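Local coordinates for bifunctional purine biosynthetic protein ADE5,7 (Cryptococcus neoformans var. grubii serotype A, PDB 7LVO) that catalyses the second and fifth steps of de novo purine biosynthesis, its N-terminal half being the ATP-dependent glycinamide ribonucleotide synthetase, at residues Leu41-Gly46 with Gly123-Val128; Ala53-Gln58 with Thr352-Val357; Leu244-Gly249 with Ile369-Lys374; Pro281-Thr286 with Gln375-Ser380. All coordinates share one frame; numbering follows the deposited sequence.

Contact 1: Leu41-Gly46 with Gly123-Val128; sequences LLLGAG and GAFKKV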
# COMPACT_ATOMS: atom_id res chain seq x y z
N LEU A 41 -9.16 12.16 9.81
CA LEU A 41 -8.08 11.65 10.64
C LEU A 41 -7.32 10.59 9.85
O LEU A 41 -7.88 9.55 9.49
CB LEU A 41 -8.62 11.06 11.93
CG LEU A 41 -7.63 10.34 12.84
CD1 LEU A 41 -6.58 11.30 13.38
CD2 LEU A 41 -8.37 9.66 13.98
N LEU A 42 -6.04 10.87 9.59
CA LEU A 42 -5.16 9.92 8.91
C LEU A 42 -4.32 9.20 9.96
O LEU A 42 -3.63 9.84 10.76
CB LEU A 42 -4.25 10.64 7.92
CG LEU A 42 -4.92 11.44 6.82
CD1 LEU A 42 -3.89 11.96 5.83
CD2 LEU A 42 -5.97 10.62 6.09
N LEU A 43 -4.38 7.86 9.94
CA LEU A 43 -3.54 7.03 10.79
C LEU A 43 -2.31 6.60 9.99
O LEU A 43 -2.44 6.01 8.92
CB LEU A 43 -4.29 5.81 11.30
CG LEU A 43 -5.66 6.05 11.95
CD1 LEU A 43 -6.18 4.72 12.50
CD2 LEU A 43 -5.60 7.09 13.04
N GLY A 44 -1.12 6.91 10.51
CA GLY A 44 0.11 6.52 9.85
C GLY A 44 1.14 7.63 9.83
O GLY A 44 0.87 8.74 10.30
N ALA A 45 2.33 7.34 9.29
CA ALA A 45 3.40 8.33 9.26
C ALA A 45 4.32 8.13 8.07
O ALA A 45 5.49 8.53 8.12
CB ALA A 45 4.23 8.26 10.56
N GLY A 46 3.81 7.54 6.98
CA GLY A 46 4.59 7.31 5.79
C GLY A 46 4.28 8.30 4.69
O GLY A 46 3.48 9.21 4.84
N GLY A 123 -13.96 -1.62 13.06
CA GLY A 123 -14.99 -1.92 14.04
C GLY A 123 -14.94 -1.01 15.25
O GLY A 123 -15.99 -0.66 15.80
N ALA A 124 -13.74 -0.61 15.67
CA ALA A 124 -13.61 0.28 16.81
C ALA A 124 -14.28 1.62 16.54
O ALA A 124 -15.02 2.14 17.38
CB ALA A 124 -12.13 0.48 17.15
N PHE A 125 -14.03 2.21 15.37
CA PHE A 125 -14.66 3.48 15.04
C PHE A 125 -16.14 3.30 14.70
O PHE A 125 -16.94 4.22 14.91
CB PHE A 125 -13.93 4.15 13.88
CG PHE A 125 -12.64 4.82 14.27
CD1 PHE A 125 -12.65 6.05 14.89
CD2 PHE A 125 -11.42 4.21 14.02
CE1 PHE A 125 -11.46 6.66 15.26
CE2 PHE A 125 -10.23 4.81 14.38
CZ PHE A 125 -10.26 6.04 15.00
N LYS A 126 -16.51 2.12 14.20
CA LYS A 126 -17.92 1.86 13.90
C LYS A 126 -18.77 1.94 15.16
O LYS A 126 -19.91 2.41 15.11
CB LYS A 126 -18.07 0.50 13.24
CG LYS A 126 -19.50 0.17 12.79
CD LYS A 126 -19.56 -1.17 12.09
CE LYS A 126 -20.96 -1.45 11.54
NZ LYS A 126 -21.98 -1.57 12.63
N LYS A 127 -18.22 1.51 16.30
CA LYS A 127 -18.96 1.52 17.55
C LYS A 127 -19.24 2.92 18.06
O LYS A 127 -20.07 3.08 18.97
CB LYS A 127 -18.19 0.73 18.62
CG LYS A 127 -18.06 -0.75 18.30
CD LYS A 127 -17.13 -1.45 19.28
CE LYS A 127 -16.97 -2.93 18.94
NZ LYS A 127 -16.04 -3.62 19.88
N VAL A 128 -18.58 3.94 17.51
CA VAL A 128 -18.83 5.33 17.87
C VAL A 128 -19.41 6.13 16.71
O VAL A 128 -19.50 7.36 16.79
CB VAL A 128 -17.56 6.01 18.40
CG1 VAL A 128 -17.16 5.40 19.74
CG2 VAL A 128 -16.42 5.87 17.40

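Contact 2: Ala53-Gln58 with Thr352-Val357; sequences AFKLAQ and TDLAEV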
# COMPACT_ATOMS: atom_id res chain seq x y z
N ALA A 53 -2.70 13.36 2.49
CA ALA A 53 -2.95 14.67 3.09
C ALA A 53 -2.78 15.77 2.05
O ALA A 53 -3.53 16.76 2.06
CB ALA A 53 -2.01 14.91 4.27
N PHE A 54 -1.80 15.62 1.16
CA PHE A 54 -1.58 16.60 0.11
C PHE A 54 -2.83 16.83 -0.71
O PHE A 54 -3.24 17.97 -0.94
CB PHE A 54 -0.40 16.14 -0.76
CG PHE A 54 -0.23 16.93 -2.03
CD1 PHE A 54 0.31 18.21 -2.01
CD2 PHE A 54 -0.60 16.38 -3.25
CE1 PHE A 54 0.48 18.93 -3.18
CE2 PHE A 54 -0.43 17.10 -4.43
CZ PHE A 54 0.10 18.37 -4.39
N LYS A 55 -3.47 15.75 -1.16
CA LYS A 55 -4.66 15.88 -2.00
C LYS A 55 -5.88 16.29 -1.18
O LYS A 55 -6.62 17.20 -1.57
CB LYS A 55 -4.92 14.56 -2.73
CG LYS A 55 -3.86 14.18 -3.74
CD LYS A 55 -3.71 15.22 -4.85
CE LYS A 55 -5.02 15.45 -5.60
NZ LYS A 55 -4.85 16.36 -6.78
N LEU A 56 -6.09 15.64 -0.03
CA LEU A 56 -7.26 15.97 0.78
C LEU A 56 -7.28 17.44 1.16
O LEU A 56 -8.35 18.07 1.19
CB LEU A 56 -7.28 15.09 2.04
CG LEU A 56 -7.45 13.59 1.81
CD1 LEU A 56 -7.32 12.84 3.12
CD2 LEU A 56 -8.77 13.27 1.13
N ALA A 57 -6.11 18.02 1.43
CA ALA A 57 -6.05 19.42 1.84
C ALA A 57 -6.48 20.38 0.73
O ALA A 57 -6.77 21.54 1.01
CB ALA A 57 -4.63 19.77 2.30
N GLN A 58 -6.53 19.91 -0.51
CA GLN A 58 -6.98 20.74 -1.62
C GLN A 58 -8.50 20.73 -1.78
O GLN A 58 -9.03 21.54 -2.55
CB GLN A 58 -6.34 20.27 -2.92
CG GLN A 58 -4.83 20.44 -2.97
CD GLN A 58 -4.23 19.90 -4.25
OE1 GLN A 58 -4.61 18.83 -4.72
NE2 GLN A 58 -3.30 20.65 -4.83
N THR A 352 -10.99 16.22 -9.81
CA THR A 352 -11.30 15.16 -8.86
C THR A 352 -11.01 15.62 -7.44
O THR A 352 -9.89 16.05 -7.14
CB THR A 352 -10.49 13.90 -9.18
OG1 THR A 352 -10.90 13.38 -10.45
CG2 THR A 352 -10.71 12.85 -8.10
N ASP A 353 -12.01 15.50 -6.57
CA ASP A 353 -11.86 15.77 -5.14
C ASP A 353 -11.64 14.43 -4.45
O ASP A 353 -12.56 13.61 -4.38
CB ASP A 353 -13.09 16.49 -4.59
CG ASP A 353 -12.97 16.80 -3.11
OD1 ASP A 353 -12.38 16.00 -2.37
OD2 ASP A 353 -13.48 17.85 -2.67
N LEU A 354 -10.43 14.22 -3.92
CA LEU A 354 -10.14 12.95 -3.27
C LEU A 354 -11.03 12.74 -2.05
O LEU A 354 -11.45 11.61 -1.77
CB LEU A 354 -8.67 12.87 -2.88
CG LEU A 354 -8.24 11.56 -2.24
CD1 LEU A 354 -8.63 10.35 -3.08
CD2 LEU A 354 -6.73 11.56 -1.97
N ALA A 355 -11.31 13.81 -1.31
CA ALA A 355 -12.19 13.68 -0.15
C ALA A 355 -13.57 13.17 -0.57
O ALA A 355 -14.13 12.26 0.06
CB ALA A 355 -12.31 15.03 0.56
N GLU A 356 -14.12 13.74 -1.64
CA GLU A 356 -15.42 13.28 -2.12
C GLU A 356 -15.36 11.82 -2.53
O GLU A 356 -16.32 11.07 -2.31
CB GLU A 356 -15.87 14.16 -3.29
CG GLU A 356 -17.29 13.86 -3.77
CD GLU A 356 -18.32 14.12 -2.70
OE1 GLU A 356 -18.38 15.27 -2.20
OE2 GLU A 356 -19.06 13.18 -2.35
N VAL A 357 -14.25 11.40 -3.13
CA VAL A 357 -14.11 10.01 -3.55
C VAL A 357 -14.12 9.08 -2.33
O VAL A 357 -14.80 8.05 -2.32
CB VAL A 357 -12.82 9.83 -4.37
CG1 VAL A 357 -12.55 8.35 -4.63
CG2 VAL A 357 -12.92 10.61 -5.67
O HOH W 1 -8.63 16.74 -3.59
O HOH W 2 -7.41 16.72 -7.51

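Contact 3: Leu244-Gly249 with Ile369-Lys374; sequences LAFSDG and IKLGYK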
# COMPACT_ATOMS: atom_id res chain seq x y z
N LEU A 244 -4.52 -0.44 -8.13
CA LEU A 244 -5.28 0.14 -7.04
C LEU A 244 -6.66 0.55 -7.53
O LEU A 244 -6.79 1.15 -8.60
CB LEU A 244 -4.56 1.35 -6.45
CG LEU A 244 -3.29 1.05 -5.66
CD1 LEU A 244 -2.15 0.63 -6.58
CD2 LEU A 244 -2.90 2.27 -4.83
N ALA A 245 -7.69 0.23 -6.74
CA ALA A 245 -9.07 0.49 -7.14
C ALA A 245 -9.89 0.88 -5.92
O ALA A 245 -9.82 0.23 -4.88
CB ALA A 245 -9.68 -0.75 -7.81
N PHE A 246 -10.68 1.95 -6.06
CA PHE A 246 -11.64 2.33 -5.03
C PHE A 246 -12.85 1.42 -5.09
O PHE A 246 -13.31 1.04 -6.17
CB PHE A 246 -12.07 3.79 -5.22
CG PHE A 246 -10.95 4.78 -5.12
CD1 PHE A 246 -10.58 5.30 -3.90
CD2 PHE A 246 -10.27 5.20 -6.26
CE1 PHE A 246 -9.54 6.22 -3.81
CE2 PHE A 246 -9.24 6.10 -6.18
CZ PHE A 246 -8.87 6.63 -4.94
N SER A 247 -13.40 1.09 -3.91
CA SER A 247 -14.53 0.19 -3.82
C SER A 247 -15.50 0.66 -2.75
O SER A 247 -15.08 1.06 -1.66
CB SER A 247 -14.08 -1.24 -3.49
OG SER A 247 -15.18 -2.09 -3.25
N ASP A 248 -16.79 0.60 -3.07
CA ASP A 248 -17.84 0.87 -2.10
C ASP A 248 -18.67 -0.37 -1.78
O ASP A 248 -19.77 -0.26 -1.23
CB ASP A 248 -18.74 2.01 -2.59
CG ASP A 248 -19.69 1.58 -3.70
OD1 ASP A 248 -19.63 0.42 -4.17
OD2 ASP A 248 -20.52 2.43 -4.10
N GLY A 249 -18.15 -1.56 -2.11
CA GLY A 249 -18.83 -2.81 -1.91
C GLY A 249 -19.56 -3.32 -3.13
O GLY A 249 -19.76 -4.53 -3.28
N ILE A 369 -20.17 9.89 -8.61
CA ILE A 369 -19.25 10.99 -8.34
C ILE A 369 -18.25 11.10 -9.48
O ILE A 369 -18.02 10.14 -10.23
CB ILE A 369 -18.50 10.80 -7.00
CG1 ILE A 369 -17.70 9.50 -7.03
CG2 ILE A 369 -19.48 10.82 -5.83
CD1 ILE A 369 -16.79 9.32 -5.84
N LYS A 370 -17.64 12.28 -9.59
CA LYS A 370 -16.61 12.50 -10.59
C LYS A 370 -15.28 11.95 -10.11
O LYS A 370 -14.90 12.12 -8.95
CB LYS A 370 -16.48 13.99 -10.90
CG LYS A 370 -17.72 14.60 -11.54
CD LYS A 370 -17.46 16.03 -11.98
CE LYS A 370 -18.70 16.63 -12.65
NZ LYS A 370 -18.45 18.03 -13.13
N LEU A 371 -14.57 11.27 -11.02
CA LEU A 371 -13.28 10.67 -10.68
C LEU A 371 -12.57 10.39 -12.00
O LEU A 371 -12.90 9.42 -12.70
CB LEU A 371 -13.45 9.41 -9.85
CG LEU A 371 -12.23 8.88 -9.12
CD1 LEU A 371 -12.63 7.73 -8.19
CD2 LEU A 371 -11.14 8.43 -10.07
N GLY A 372 -11.59 11.24 -12.34
CA GLY A 372 -10.83 11.08 -13.56
C GLY A 372 -9.34 11.18 -13.30
O GLY A 372 -8.90 11.51 -12.19
N TYR A 373 -8.56 10.88 -14.34
CA TYR A 373 -7.11 10.90 -14.27
C TYR A 373 -6.55 11.70 -15.43
O TYR A 373 -7.00 11.55 -16.57
CB TYR A 373 -6.54 9.48 -14.27
CG TYR A 373 -7.19 8.57 -13.25
CD1 TYR A 373 -6.90 8.69 -11.90
CD2 TYR A 373 -8.08 7.58 -13.65
CE1 TYR A 373 -7.50 7.86 -10.97
CE2 TYR A 373 -8.68 6.75 -12.72
CZ TYR A 373 -8.39 6.90 -11.39
OH TYR A 373 -8.98 6.06 -10.47
N LYS A 374 -5.56 12.54 -15.14
CA LYS A 374 -4.95 13.38 -16.16
C LYS A 374 -4.12 12.54 -17.12
O LYS A 374 -3.84 11.36 -16.89
CB LYS A 374 -4.08 14.46 -15.52
CG LYS A 374 -2.98 13.92 -14.63
CD LYS A 374 -2.24 15.03 -13.89
CE LYS A 374 -1.11 15.62 -14.73
NZ LYS A 374 -0.33 16.63 -13.97

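Contact 4: Pro281-Thr286 with Gln375-Ser380; sequences PAPIAT and QGYAVS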
# COMPACT_ATOMS: atom_id res chain seq x y z
N PRO A 281 0.92 5.57 -15.66
CA PRO A 281 0.45 4.21 -15.95
C PRO A 281 1.59 3.31 -16.44
O PRO A 281 2.40 3.75 -17.23
CB PRO A 281 -0.59 4.41 -17.06
CG PRO A 281 -0.94 5.85 -17.03
CD PRO A 281 0.30 6.57 -16.55
N ALA A 282 1.64 2.09 -15.96
CA ALA A 282 2.65 1.13 -16.39
C ALA A 282 2.37 0.71 -17.82
O ALA A 282 1.34 0.06 -18.06
CB ALA A 282 2.65 -0.08 -15.46
N PRO A 283 3.22 1.04 -18.79
CA PRO A 283 2.93 0.67 -20.18
C PRO A 283 2.67 -0.82 -20.37
O PRO A 283 1.92 -1.21 -21.28
CB PRO A 283 4.17 1.13 -20.95
CG PRO A 283 4.74 2.24 -20.11
CD PRO A 283 4.46 1.83 -18.68
N ILE A 284 3.28 -1.67 -19.55
CA ILE A 284 3.10 -3.11 -19.71
C ILE A 284 1.66 -3.52 -19.44
O ILE A 284 1.22 -4.57 -19.93
CB ILE A 284 4.06 -3.87 -18.79
CG1 ILE A 284 4.10 -5.35 -19.17
CG2 ILE A 284 3.65 -3.71 -17.33
CD1 ILE A 284 5.17 -6.13 -18.45
N ALA A 285 0.90 -2.73 -18.67
CA ALA A 285 -0.51 -3.00 -18.44
C ALA A 285 -1.30 -2.43 -19.61
O ALA A 285 -1.84 -1.32 -19.56
CB ALA A 285 -0.96 -2.41 -17.11
N THR A 286 -1.34 -3.21 -20.69
CA THR A 286 -2.05 -2.79 -21.89
C THR A 286 -3.57 -2.82 -21.66
O THR A 286 -4.06 -3.29 -20.64
CB THR A 286 -1.69 -3.69 -23.06
OG1 THR A 286 -2.15 -5.02 -22.80
CG2 THR A 286 -0.18 -3.70 -23.30
N GLN A 375 -3.73 13.16 -18.23
CA GLN A 375 -2.88 12.50 -19.21
C GLN A 375 -1.42 12.61 -18.79
O GLN A 375 -1.02 13.51 -18.04
CB GLN A 375 -3.08 13.12 -20.59
CG GLN A 375 -4.52 13.11 -21.07
CD GLN A 375 -4.68 13.66 -22.47
OE1 GLN A 375 -3.87 13.38 -23.36
NE2 GLN A 375 -5.73 14.45 -22.68
N GLY A 376 -0.62 11.67 -19.27
CA GLY A 376 0.78 11.60 -18.93
C GLY A 376 1.09 10.52 -17.92
O GLY A 376 0.32 9.59 -17.69
N TYR A 377 2.25 10.66 -17.28
CA TYR A 377 2.77 9.66 -16.37
C TYR A 377 3.20 10.33 -15.07
O TYR A 377 3.35 11.54 -14.99
CB TYR A 377 3.97 8.91 -16.99
CG TYR A 377 3.64 8.21 -18.29
CD1 TYR A 377 3.58 8.91 -19.48
CD2 TYR A 377 3.40 6.84 -18.32
CE1 TYR A 377 3.28 8.27 -20.67
CE2 TYR A 377 3.10 6.19 -19.49
CZ TYR A 377 3.04 6.91 -20.67
OH TYR A 377 2.74 6.27 -21.85
N ALA A 378 3.40 9.50 -14.04
CA ALA A 378 3.86 9.96 -12.74
C ALA A 378 4.89 8.97 -12.20
O ALA A 378 4.79 7.76 -12.44
CB ALA A 378 2.69 10.10 -11.74
N VAL A 379 5.86 9.50 -11.47
CA VAL A 379 6.97 8.70 -10.95
C VAL A 379 7.26 9.13 -9.52
O VAL A 379 7.14 10.31 -9.17
CB VAL A 379 8.24 8.85 -11.82
CG1 VAL A 379 9.36 7.99 -11.27
CG2 VAL A 379 7.94 8.51 -13.27
N SER A 380 7.67 8.17 -8.70
CA SER A 380 8.10 8.42 -7.33
C SER A 380 9.43 7.71 -7.11
O SER A 380 9.55 6.52 -7.41
CB SER A 380 7.07 7.94 -6.31
OG SER A 380 6.85 6.54 -6.40

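Contact 1: Leu41-Gly46 with Gly123-Val128
The carbonyl O of Phe-125 receives the backbone N of Val-128 at 3.1 Å, a bond close to the base of the side chain that carries the Phe-125 ring toward Leu-41 and Leu-43. Just before it, Lys-127 N reaches Gly-123 O at 3.2 Å. No hydrogen bond joins the two segments; the contact is apolar and rests on one ring and two leucine branches. CD2 of Leu-41 meets the ring at its far end, 4.2 Å from CZ of Phe-125, and CD1 of Leu-43 comes to 4.5 Å from CE2 of the same ring. Both methyl groups approach obliquely. The aromatic chain bridges most of the gap, for the CA atoms of Leu-41 and Phe-125 stay 11.4 Å apart. With CG anti to the backbone N (chi1 173°), Leu-41 extends its branches away from the strand, whereas Leu-43 turns CG to lie beside its own backbone N (chi1 -51°). The two leucines, two residues apart on a strand, share one face of the sheet. Leu-42 between them faces the other way. This is the Rossmann-like design of the N domain, a parallel sheet in the strand order 3-2-1-4, with a glycine-rich loop leading from the first strand into helix 47-56, with Gly-46 at its N-cap position. Strand 38-44 lies between strands 62-67 and 108-111; Val-109, Ala-101 of helix 95-104 and Val-132 also pack on Phe-125, while helix 47-56 packs on the opposite face against Leu-42.

Contact 2: Ala53-Gln58 with Thr352-Val357
Leu-56 lays its CD2 methyl over the first turn of helix 354-362, 3.6 Å from the backbone N of Ala-355, where it also meets the side chains of Leu-354 and Ala-355. The gap to CG of Leu-354 is 3.8 Å, and that to CB of Ala-355 is 4.0 Å. The small alanine probably helps the backbones approach here, with the CA atoms of Leu-56 and Ala-355 5.5 Å apart. Leu-354 in turn, with CG anti to its backbone N (chi1 -178°), sets CD2 against CB of Lys-55 at 3.6 Å. The contact joins the C-terminal part of helix 47-56, part of the Rossmann-like N domain, to the start of a helix near the end of the ATP-grasp region, so it lies on a seam between two modules of the synthetase. Two waters bridge the segments. One molecule donates to Lys-55 O and accepts from Leu-354 N. A second accepts from Lys-55 NZ at 2.7 Å and donates to Thr-352 O at 2.6 Å. Bends at chi2 and chi3 fold the lysine chain round to this water, and NZ makes a further, weak bond to OE1 of Gln-58. Asp-353 N-caps helix 354-362: its OD1 accepts Glu-356 N at 2.9 Å, met 67° out of the carboxylate plane, while OD2 is held by Ser-59, just beyond helix 47-56.

Contact 3: Leu244-Gly249 with Ile369-Lys374
Phe-246 projects from strand 240-248 of the ATP-grasp antiparallel sheet onto Leu-371 and Tyr-373 of the connection that leads from helix 354-362 to strand 377-384. Two rotamers shape the meeting. In Phe-246, CG stands anti to the carbonyl carbon (chi1 -61°), which sends the ring off the strand toward the connecting chain. Leu-371 has the other choice: its CG is anti to the backbone N (chi1 -164°), and the extended side chain delivers CD1 to within 4.0 Å of CD2 of Phe-246. The two side chains cross obliquely. The long ring of Tyr-373 comes in from two residues further along. With glycine between them, Leu-371 and Tyr-373 both point to the strand and reach the same phenyl group. The backbones themselves stay well apart, 10.2 Å between the CA atoms of Phe-246 and Leu-371, and no hydrogen bond passes between them. Helix 354-362 fills in round the pair, with Val-357 touching both Phe-246 and Leu-371, while Met-255 lies against both aromatic residues. Further along the chain, Asp-248 bonds its OD2 to Leu-366 N in the chain leading to the connection. The tyrosine hydroxyl arrives at the phenyl edge, near the ring plane, with OH of Tyr-373 4.3 Å from CE2 of Phe-246.

Contact 4: Pro281-Thr286 with Gln375-Ser380
Pro-281 and Tyr-377 set their side chains at about a right angle where two neighbouring strands of the five-stranded antiparallel sheet, 277-280 and 377-384, meet the loops at their ends. The tyrosine presents its edge. Pro-281 O lies in the ring plane, 3.4 Å from CE2 of Tyr-377, facing the slightly positive rim of C-H groups. The pyrrolidine ring of the same proline adds an apolar touch, with CD 3.6 Å from CD2 of Tyr-377. With its CG anti to the carbonyl carbon (chi1 -59°), the tyrosine reaches along the loop as far as Pro-283, whose CG comes obliquely to 4.3 Å from CE2 of Tyr-377. Pro-283 is the second residue of a type I turn closed by Ala-285 N bonding to Ala-282 O at 2.9 Å, which brings the chain round to helix 287-307. A cis peptide precedes Pro-281, just after strand 277-280, whose Ala-280 is bonded to Ala-378 through the backbone. The Tyr-377 side chain also touches Leu-438 of helix 438-449. The closest approach between the two segments puts Pro-281 CD 3.2 Å from the carbonyl O of Gly-376.

In the fold
Contact 1 stays within the N domain, whereas contacts 2, 3 and 4 draw on the chain from 352 to 380 to join distant parts of the synthetase. Contacts 1 and 2 have centres 18 Å apart and touch through Leu-42, which lies on Ala-53 and Leu-56. Contacts 2 and 3, with centres 12 Å apart, meet where Thr-352 OG1 probably bonds Gly-372 N and Val-357 packs on Ile-369. Contacts 3 and 4 adjoin in sequence at 374 and 375. Contact 1 closes before 3 and 4 open, but contact 2 interleaves with all the others, and 3 with 4. One late segment of chain thus ties N domain, ATP-grasp sheet and five-stranded sheet together.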